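Local coordinates for CLIP-associating protein (Drosophila melanogaster, PDB 4G3A), which tracks microtubule plus ends and stabilises dynamic microtubules in mitotic spindle formation, here represented by its N-terminal TOG-like domain, at residues E119-D130 against Y159-Y169. Numbering follows the deposited sequence.
Sequences EHRVLPPQALID and YGTQQLSVRVY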
loop_
_atom_site.group_PDB
_atom_site.type_symbol
_atom_site.label_atom_id
_atom_site.label_comp_id
_atom_site.label_asym_id
_atom_site.label_seq_id
_atom_site.Cartn_x
_atom_site.Cartn_y
_atom_site.Cartn_z
ATOM N N GLU A 119 -4.098 -9.228 -3.876
ATOM C CA GLU A 119 -5.102 -9.824 -4.749
ATOM C C GLU A 119 -4.478 -10.905 -5.635
ATOM O O GLU A 119 -5.062 -11.968 -5.833
ATOM C CB GLU A 119 -5.804 -8.769 -5.609
ATOM C CG GLU A 119 -6.935 -9.352 -6.464
ATOM C CD GLU A 119 -7.772 -8.294 -7.181
ATOM O OE1 GLU A 119 -7.569 -7.084 -6.942
ATOM O OE2 GLU A 119 -8.647 -8.683 -7.985
ATOM N N HIS A 120 -3.277 -10.646 -6.137
ATOM C CA HIS A 120 -2.625 -11.606 -7.023
ATOM C C HIS A 120 -1.690 -12.565 -6.295
ATOM O O HIS A 120 -0.862 -13.234 -6.910
ATOM C CB HIS A 120 -1.947 -10.880 -8.188
ATOM C CG HIS A 120 -2.902 -10.026 -8.956
ATOM N ND1 HIS A 120 -3.656 -10.515 -10.001
ATOM C CD2 HIS A 120 -3.281 -8.741 -8.782
ATOM C CE1 HIS A 120 -4.442 -9.555 -10.455
ATOM N NE2 HIS A 120 -4.241 -8.471 -9.731
ATOM N N ARG A 121 -1.844 -12.627 -4.977
ATOM C CA ARG A 121 -1.206 -13.661 -4.174
ATOM C C ARG A 121 0.318 -13.661 -4.246
ATOM O O ARG A 121 0.949 -14.720 -4.225
ATOM C CB ARG A 121 -1.754 -15.046 -4.538
ATOM C CG ARG A 121 -3.259 -15.168 -4.439
ATOM C CD ARG A 121 -3.697 -16.613 -4.605
ATOM N NE ARG A 121 -5.137 -16.770 -4.425
ATOM C CZ ARG A 121 -5.726 -16.953 -3.248
ATOM N NH1 ARG A 121 -4.998 -17.003 -2.141
ATOM N NH2 ARG A 121 -7.044 -17.086 -3.179
ATOM N N VAL A 122 0.909 -12.474 -4.303
ATOM C CA VAL A 122 2.353 -12.373 -4.154
ATOM C C VAL A 122 2.723 -12.868 -2.765
ATOM O O VAL A 122 3.674 -13.630 -2.598
ATOM C CB VAL A 122 2.846 -10.937 -4.342
ATOM C CG1 VAL A 122 4.334 -10.857 -4.091
ATOM C CG2 VAL A 122 2.517 -10.458 -5.732
ATOM N N LEU A 123 1.956 -12.420 -1.771
ATOM C CA LEU A 123 2.056 -12.903 -0.398
ATOM C C LEU A 123 0.697 -12.745 0.285
ATOM O O LEU A 123 -0.132 -11.947 -0.156
ATOM C CB LEU A 123 3.124 -12.141 0.404
ATOM C CG LEU A 123 3.391 -10.637 0.239
ATOM C CD1 LEU A 123 2.167 -9.827 -0.136
ATOM C CD2 LEU A 123 4.059 -10.090 1.496
ATOM N N PRO A 124 0.469 -13.506 1.361
ATOM C CA PRO A 124 -0.811 -13.447 2.071
ATOM C C PRO A 124 -1.070 -12.065 2.657
ATOM O O PRO A 124 -0.118 -11.350 2.988
ATOM C CB PRO A 124 -0.635 -14.476 3.196
ATOM C CG PRO A 124 0.469 -15.370 2.742
ATOM C CD PRO A 124 1.389 -14.486 1.962
ATOM N N PRO A 125 -2.352 -11.686 2.779
ATOM C CA PRO A 125 -2.678 -10.367 3.341
ATOM C C PRO A 125 -2.046 -10.135 4.711
ATOM O O PRO A 125 -1.537 -9.037 4.962
ATOM C CB PRO A 125 -4.207 -10.383 3.428
ATOM C CG PRO A 125 -4.629 -11.322 2.311
ATOM C CD PRO A 125 -3.550 -12.395 2.284
ATOM N N GLN A 126 -2.051 -11.137 5.582
ATOM C CA GLN A 126 -1.468 -10.929 6.905
ATOM C C GLN A 126 0.019 -10.613 6.797
ATOM O O GLN A 126 0.522 -9.740 7.504
ATOM C CB GLN A 126 -1.682 -12.133 7.825
ATOM C CG GLN A 126 -1.301 -11.844 9.253
ATOM C CD GLN A 126 -2.424 -11.159 10.020
ATOM O OE1 GLN A 126 -3.542 -11.661 10.069
ATOM N NE2 GLN A 126 -2.126 -10.016 10.626
ATOM N N ALA A 127 0.714 -11.323 5.910
ATOM C CA ALA A 127 2.146 -11.103 5.705
ATOM C C ALA A 127 2.458 -9.672 5.271
ATOM O O ALA A 127 3.363 -9.030 5.814
ATOM C CB ALA A 127 2.709 -12.107 4.684
ATOM N N LEU A 128 1.722 -9.174 4.282
ATOM C CA LEU A 128 1.941 -7.813 3.800
ATOM C C LEU A 128 1.606 -6.749 4.836
ATOM O O LEU A 128 2.361 -5.802 5.032
ATOM C CB LEU A 128 1.139 -7.522 2.536
ATOM C CG LEU A 128 1.419 -6.111 1.987
ATOM C CD1 LEU A 128 2.915 -5.911 1.719
ATOM C CD2 LEU A 128 0.611 -5.807 0.722
ATOM N N ILE A 129 0.454 -6.871 5.481
ATOM C CA ILE A 129 0.085 -5.832 6.444
ATOM C C ILE A 129 1.095 -5.792 7.604
ATOM O O ILE A 129 1.526 -4.714 8.022
ATOM C CB ILE A 129 -1.371 -5.983 6.957
ATOM C CG1 ILE A 129 -2.359 -5.969 5.790
ATOM C CG2 ILE A 129 -1.698 -4.887 7.968
ATOM C CD1 ILE A 129 -2.275 -4.741 4.909
ATOM N N ASP A 130 1.478 -6.965 8.111
ATOM C CA ASP A 130 2.486 -7.042 9.176
ATOM C C ASP A 130 3.793 -6.385 8.738
ATOM O O ASP A 130 4.412 -5.636 9.487
ATOM C CB ASP A 130 2.783 -8.494 9.568
ATOM C CG ASP A 130 1.659 -9.153 10.356
ATOM O OD1 ASP A 130 0.563 -8.573 10.485
ATOM O OD2 ASP A 130 1.887 -10.281 10.844
ATOM N N TYR A 159 -10.809 -8.634 2.493
ATOM C CA TYR A 159 -10.534 -10.025 2.860
ATOM C C TYR A 159 -11.251 -10.559 4.103
ATOM O O TYR A 159 -11.397 -11.769 4.255
ATOM C CB TYR A 159 -9.030 -10.247 2.975
ATOM C CG TYR A 159 -8.344 -9.981 1.655
ATOM C CD1 TYR A 159 -8.460 -10.880 0.603
ATOM C CD2 TYR A 159 -7.612 -8.827 1.455
ATOM C CE1 TYR A 159 -7.856 -10.641 -0.615
ATOM C CE2 TYR A 159 -6.999 -8.578 0.240
ATOM C CZ TYR A 159 -7.134 -9.489 -0.795
ATOM O OH TYR A 159 -6.523 -9.248 -2.004
ATOM N N GLY A 160 -11.672 -9.668 4.991
ATOM C CA GLY A 160 -12.365 -10.087 6.201
ATOM C C GLY A 160 -11.474 -10.799 7.200
ATOM O O GLY A 160 -10.285 -10.986 6.952
ATOM N N THR A 161 -12.056 -11.202 8.333
ATOM C CA THR A 161 -11.290 -11.770 9.447
ATOM C C THR A 161 -10.749 -13.179 9.180
ATOM O O THR A 161 -9.951 -13.706 9.956
ATOM C CB THR A 161 -12.128 -11.764 10.753
ATOM O OG1 THR A 161 -13.226 -12.677 10.624
ATOM C CG2 THR A 161 -12.668 -10.377 11.026
ATOM N N GLN A 162 -11.175 -13.773 8.070
ATOM C CA GLN A 162 -10.701 -15.083 7.631
ATOM C C GLN A 162 -9.210 -15.057 7.273
ATOM O O GLN A 162 -8.493 -16.044 7.455
ATOM C CB GLN A 162 -11.514 -15.514 6.402
ATOM C CG GLN A 162 -11.488 -16.991 6.061
ATOM C CD GLN A 162 -12.133 -17.289 4.704
ATOM O OE1 GLN A 162 -12.716 -16.407 4.059
ATOM N NE2 GLN A 162 -12.027 -18.538 4.268
ATOM N N GLN A 163 -8.744 -13.935 6.740
ATOM C CA GLN A 163 -7.355 -13.832 6.323
ATOM C C GLN A 163 -6.603 -12.736 7.057
ATOM O O GLN A 163 -5.379 -12.642 6.949
ATOM C CB GLN A 163 -7.254 -13.584 4.818
ATOM C CG GLN A 163 -7.453 -14.818 3.958
ATOM C CD GLN A 163 -7.082 -14.559 2.507
ATOM O OE1 GLN A 163 -7.920 -14.134 1.710
ATOM N NE2 GLN A 163 -5.819 -14.796 2.164
ATOM N N LEU A 164 -7.325 -11.887 7.777
ATOM C CA LEU A 164 -6.669 -10.805 8.484
ATOM C C LEU A 164 -7.141 -10.742 9.925
ATOM O O LEU A 164 -8.307 -10.452 10.190
ATOM C CB LEU A 164 -6.911 -9.466 7.790
ATOM C CG LEU A 164 -5.793 -8.449 8.038
ATOM C CD1 LEU A 164 -4.534 -8.884 7.298
ATOM C CD2 LEU A 164 -6.208 -7.043 7.626
ATOM N N SER A 165 -6.223 -11.023 10.842
ATOM C CA SER A 165 -6.491 -10.909 12.266
ATOM C C SER A 165 -5.914 -9.599 12.768
ATOM O O SER A 165 -4.693 -9.400 12.728
ATOM C CB SER A 165 -5.842 -12.075 13.009
ATOM O OG SER A 165 -5.817 -11.830 14.408
ATOM N N VAL A 166 -6.781 -8.703 13.229
ATOM C CA VAL A 166 -6.351 -7.368 13.625
ATOM C C VAL A 166 -6.212 -7.205 15.135
ATOM O O VAL A 166 -5.920 -6.114 15.612
ATOM C CB VAL A 166 -7.301 -6.282 13.093
ATOM C CG1 VAL A 166 -7.139 -6.130 11.589
ATOM C CG2 VAL A 166 -8.738 -6.612 13.456
ATOM N N ARG A 167 -6.413 -8.281 15.888
ATOM C CA ARG A 167 -6.326 -8.185 17.345
ATOM C C ARG A 167 -5.002 -7.547 17.785
ATOM O O ARG A 167 -4.989 -6.636 18.610
ATOM C CB ARG A 167 -6.487 -9.556 18.003
ATOM C CG ARG A 167 -5.768 -9.658 19.340
ATOM C CD ARG A 167 -6.094 -10.944 20.076
ATOM N NE ARG A 167 -7.350 -10.848 20.818
ATOM C CZ ARG A 167 -7.476 -10.245 21.997
ATOM N NH1 ARG A 167 -6.422 -9.672 22.565
ATOM N NH2 ARG A 167 -8.653 -10.208 22.605
ATOM N N VAL A 168 -3.895 -8.028 17.217
ATOM C CA VAL A 168 -2.565 -7.540 17.577
ATOM C C VAL A 168 -2.332 -6.109 17.072
ATOM O O VAL A 168 -1.423 -5.420 17.531
ATOM C CB VAL A 168 -1.462 -8.501 17.065
ATOM C CG1 VAL A 168 -1.160 -8.248 15.601
ATOM C CG2 VAL A 168 -0.213 -8.392 17.917
ATOM N N TYR A 169 -3.183 -5.652 16.160
ATOM C CA TYR A 169 -3.132 -4.265 15.683
ATOM C C TYR A 169 -3.803 -3.212 16.574
ATOM O O TYR A 169 -3.549 -2.003 16.434
ATOM C CB TYR A 169 -3.734 -4.185 14.296
ATOM C CG TYR A 169 -2.802 -4.712 13.254
ATOM C CD1 TYR A 169 -1.964 -3.860 12.566
ATOM C CD2 TYR A 169 -2.740 -6.067 12.972
ATOM C CE1 TYR A 169 -1.105 -4.334 11.617
ATOM C CE2 TYR A 169 -1.879 -6.554 12.014
ATOM C CZ TYR A 169 -1.059 -5.684 11.344
ATOM O OH TYR A 169 -0.185 -6.155 10.385
HETATM O O HOH W 1 -3.350 -13.807 5.517
#
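P125 lies over one face of the Y159 ring: P125 CG stands 4.0 Å from the centroid of the Y159 ring and 10° off the normal, which meets the definition of a CH-pi contact. P125, Q126 and Y169 bury the most surface in this contact. P125 CB also borders L164 CD1, a methyl group that I129 CG1 approaches at 3.9 Å. M118 of helix 104-119 touches both P125 and Y159, extending this apolar cluster.

The Q126 amide pairs with the backbone of S165. S165 N donates to Q126 OE1 at 2.9 Å, nearly straight at 172° and in the carbonyl plane on a lone pair, while Q126 NE2 returns a weak bond to S165 O. Q126 has its CG anti to the backbone N (chi1 -170°) and a bend at chi2, which brings the amide to the loop, and Q126 NE2 donates to D130 OD1 at 3.1 Å. D130 OD1 takes a second bond, on its anti side, from Y169 OH at 2.5 Å. I129 CG2 packs 3.5 Å from Y169 CZ. A leucine in place of Q126 would probably leave S165 N without its acceptor and D130 OD1 without one of its two donors. One water joins Q126 N to Q163 O.

The start of helix 125-136 thus meets the loop between helices 142-159 and 170-175, a helix-to-loop contact within the HEAT-repeat array of helices that makes up a TOG domain.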